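Local atomic coordinates of glutathione s-transferase I (Zea mays, PDB entry 1AXD), a protein that catalyses the conjugation of glutathione to electrophilic compounds, the reaction by which it probably detoxifies herbicides in maize. Residues Thr106-Leu117 / Val170-Tyr179. Numbering follows the deposited sequence.
Sequences TAALNPILFQVL and VTLCLFATPY
Val-170, with the most surface buried here, and Leu-113, close behind, meet where helix 88-122 runs beside helix 168-174; the axes of 106-117 and 170-174 are inclined at 41° and come within 10.5 Å. The two methyls of Leu-113 divide the work: CD1 lies over the turn from Val-170 to Cys-173, 3.5 Å from the carbonyl O of Val-170 and 3.9 Å from CB of Cys-173, while CD2 reaches the backbone of Leu-174, 3.9 Å from its CA. Val-170 is gripped by Thr-106, Leu-109 and Leu-113. Its CG1 faces CG2 of Thr-106, whose hydroxyl is hydrogen-bonded to Glu-101, its CG2 touches CD1 of Leu-109, and its CB meets CD1 of Leu-113. The side chain of Trp-12, from a loop, touches both Val-170 and Leu-113.

Val-116 carries the seam on to the type I turn from Leu-174 to Thr-177 and to Tyr-179 after it. With CG1 anti to its backbone N (chi1 166°), its branches straddle two partners: CG1 is 3.7 Å from CG2 of Thr-177, and CG2 is 3.5 Å from CE2 of Tyr-179, meeting that ring obliquely. OG1 of Thr-177 donates a hydrogen bond to O of Leu-174, 2.9 Å, on a lone pair in the carbonyl plane, leaving CG2 for Val-116 and Leu-117. A glycine in place of Thr-177 would probably leave Val-116 and Leu-117 without their shared methyl partner and the turn without its side-chain hydrogen bond.

No hydrogen bond crosses between 106-117 and 170-179, so this join within the all-helical C-terminal domain is held by van der Waals contact between close-fitting, mostly apolar side chains, with polar groups such as the Tyr-179 hydroxyl, bonded to Gln-128, served from other parts of the chain.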
# COMPACT_ATOMS: atom_id res chain seq x y z
N THR A 106 3.51 1.37 -10.07
CA THR A 106 4.43 2.38 -9.58
C THR A 106 5.77 1.78 -9.15
O THR A 106 6.79 2.40 -9.40
CB THR A 106 3.80 3.17 -8.43
OG1 THR A 106 2.56 3.72 -8.88
CG2 THR A 106 4.73 4.30 -7.96
N ALA A 107 5.76 0.59 -8.57
CA ALA A 107 6.99 -0.08 -8.14
C ALA A 107 7.96 -0.30 -9.32
O ALA A 107 9.16 -0.32 -9.11
CB ALA A 107 6.67 -1.42 -7.45
N ALA A 108 7.42 -0.48 -10.52
CA ALA A 108 8.26 -0.69 -11.69
C ALA A 108 8.61 0.62 -12.28
O ALA A 108 9.70 0.78 -12.81
CB ALA A 108 7.53 -1.58 -12.72
N LEU A 109 7.71 1.58 -12.16
CA LEU A 109 7.92 2.91 -12.70
C LEU A 109 8.88 3.76 -11.94
O LEU A 109 9.64 4.49 -12.56
CB LEU A 109 6.59 3.65 -12.83
CG LEU A 109 6.07 3.78 -14.25
CD1 LEU A 109 4.78 4.59 -14.26
CD2 LEU A 109 7.16 4.46 -15.10
N ASN A 110 8.86 3.67 -10.62
CA ASN A 110 9.74 4.47 -9.75
C ASN A 110 11.21 4.50 -10.14
O ASN A 110 11.78 5.57 -10.25
CB ASN A 110 9.59 4.03 -8.31
CG ASN A 110 9.42 5.19 -7.38
OD1 ASN A 110 8.31 5.55 -7.02
ND2 ASN A 110 10.54 5.81 -6.99
N PRO A 111 11.85 3.34 -10.32
CA PRO A 111 13.26 3.38 -10.70
C PRO A 111 13.43 4.15 -11.96
O PRO A 111 14.31 4.99 -12.05
CB PRO A 111 13.58 1.91 -10.92
CG PRO A 111 12.69 1.22 -9.96
CD PRO A 111 11.39 1.95 -10.14
N ILE A 112 12.54 3.89 -12.92
CA ILE A 112 12.56 4.52 -14.22
C ILE A 112 12.43 6.03 -14.17
O ILE A 112 13.31 6.72 -14.64
CB ILE A 112 11.45 3.89 -15.12
CG1 ILE A 112 11.74 2.39 -15.30
CG2 ILE A 112 11.39 4.58 -16.50
CD1 ILE A 112 10.69 1.67 -16.11
N LEU A 113 11.36 6.53 -13.57
CA LEU A 113 11.13 7.96 -13.48
C LEU A 113 12.29 8.70 -12.89
O LEU A 113 12.52 9.83 -13.27
CB LEU A 113 9.83 8.25 -12.74
CG LEU A 113 8.59 7.65 -13.40
CD1 LEU A 113 7.32 8.22 -12.76
CD2 LEU A 113 8.59 7.97 -14.92
N PHE A 114 13.04 8.07 -12.01
CA PHE A 114 14.19 8.71 -11.38
C PHE A 114 15.38 8.82 -12.36
O PHE A 114 15.92 9.90 -12.53
CB PHE A 114 14.60 7.93 -10.13
CG PHE A 114 15.94 8.32 -9.57
CD1 PHE A 114 16.15 9.60 -9.04
CD2 PHE A 114 17.00 7.41 -9.56
CE1 PHE A 114 17.39 9.96 -8.51
CE2 PHE A 114 18.25 7.76 -9.03
CZ PHE A 114 18.44 9.04 -8.51
N GLN A 115 15.77 7.70 -12.97
CA GLN A 115 16.89 7.68 -13.91
C GLN A 115 16.64 8.56 -15.07
O GLN A 115 17.47 9.40 -15.37
CB GLN A 115 17.12 6.25 -14.41
CG GLN A 115 17.56 5.28 -13.33
CD GLN A 115 18.88 5.68 -12.72
OE1 GLN A 115 19.78 6.12 -13.40
NE2 GLN A 115 18.99 5.52 -11.42
N VAL A 116 15.51 8.36 -15.72
CA VAL A 116 15.14 9.13 -16.90
C VAL A 116 14.73 10.55 -16.60
O VAL A 116 14.90 11.40 -17.46
CB VAL A 116 14.00 8.38 -17.67
CG1 VAL A 116 13.34 9.30 -18.73
CG2 VAL A 116 14.57 7.14 -18.37
N LEU A 117 14.27 10.83 -15.39
CA LEU A 117 13.81 12.18 -15.11
C LEU A 117 14.48 12.95 -13.99
O LEU A 117 15.04 14.00 -14.25
CB LEU A 117 12.29 12.14 -14.90
CG LEU A 117 11.42 13.37 -15.12
CD1 LEU A 117 11.46 13.79 -16.60
CD2 LEU A 117 9.98 13.03 -14.71
N VAL A 170 2.04 9.47 -11.60
CA VAL A 170 3.25 8.85 -12.11
C VAL A 170 3.19 8.69 -13.60
O VAL A 170 4.22 8.82 -14.25
CB VAL A 170 3.54 7.45 -11.50
CG1 VAL A 170 3.96 7.59 -10.04
CG2 VAL A 170 2.33 6.54 -11.65
N THR A 171 2.01 8.42 -14.15
CA THR A 171 1.88 8.23 -15.59
C THR A 171 2.04 9.50 -16.33
O THR A 171 2.60 9.48 -17.41
CB THR A 171 0.58 7.52 -15.97
OG1 THR A 171 0.45 6.34 -15.17
CG2 THR A 171 0.62 7.07 -17.44
N LEU A 172 1.62 10.61 -15.76
CA LEU A 172 1.80 11.90 -16.41
C LEU A 172 3.28 12.13 -16.57
O LEU A 172 3.70 12.60 -17.61
CB LEU A 172 1.19 13.03 -15.59
CG LEU A 172 -0.28 13.33 -15.88
CD1 LEU A 172 -0.79 14.46 -14.97
CD2 LEU A 172 -0.40 13.72 -17.35
N CYS A 173 4.06 11.78 -15.55
CA CYS A 173 5.50 11.95 -15.61
C CYS A 173 6.05 11.09 -16.68
O CYS A 173 6.84 11.56 -17.48
CB CYS A 173 6.15 11.59 -14.28
SG CYS A 173 5.99 12.84 -13.02
N LEU A 174 5.64 9.83 -16.73
CA LEU A 174 6.11 8.91 -17.77
C LEU A 174 5.81 9.52 -19.14
O LEU A 174 6.67 9.49 -20.01
CB LEU A 174 5.41 7.56 -17.63
CG LEU A 174 5.66 6.53 -18.72
CD1 LEU A 174 7.14 6.09 -18.70
CD2 LEU A 174 4.72 5.32 -18.53
N PHE A 175 4.63 10.12 -19.28
CA PHE A 175 4.20 10.73 -20.53
C PHE A 175 4.98 11.96 -20.93
O PHE A 175 4.73 12.49 -22.00
CB PHE A 175 2.71 11.04 -20.46
CG PHE A 175 1.97 10.71 -21.71
CD1 PHE A 175 1.94 9.40 -22.18
CD2 PHE A 175 1.30 11.69 -22.43
CE1 PHE A 175 1.28 9.07 -23.36
CE2 PHE A 175 0.63 11.38 -23.61
CZ PHE A 175 0.61 10.06 -24.08
N ALA A 176 5.87 12.45 -20.08
CA ALA A 176 6.67 13.61 -20.43
C ALA A 176 8.00 13.17 -20.99
O ALA A 176 8.78 14.01 -21.41
CB ALA A 176 6.87 14.53 -19.21
N THR A 177 8.25 11.86 -21.01
CA THR A 177 9.51 11.33 -21.50
C THR A 177 9.32 10.50 -22.74
O THR A 177 8.20 10.13 -23.05
CB THR A 177 10.21 10.50 -20.42
OG1 THR A 177 9.56 9.23 -20.28
CG2 THR A 177 10.17 11.24 -19.07
N PRO A 178 10.42 10.15 -23.44
CA PRO A 178 10.31 9.34 -24.65
C PRO A 178 9.80 7.94 -24.40
O PRO A 178 9.47 7.25 -25.35
CB PRO A 178 11.74 9.34 -25.19
CG PRO A 178 12.56 9.45 -23.96
CD PRO A 178 11.82 10.51 -23.19
N TYR A 179 9.72 7.52 -23.14
CA TYR A 179 9.24 6.18 -22.82
C TYR A 179 7.73 6.04 -22.81
O TYR A 179 7.23 4.98 -22.45
CB TYR A 179 9.86 5.68 -21.51
CG TYR A 179 11.33 5.37 -21.69
CD1 TYR A 179 11.75 4.19 -22.30
CD2 TYR A 179 12.30 6.31 -21.33
CE1 TYR A 179 13.10 3.96 -22.56
CE2 TYR A 179 13.66 6.08 -21.59
CZ TYR A 179 14.05 4.90 -22.20
OH TYR A 179 15.37 4.69 -22.47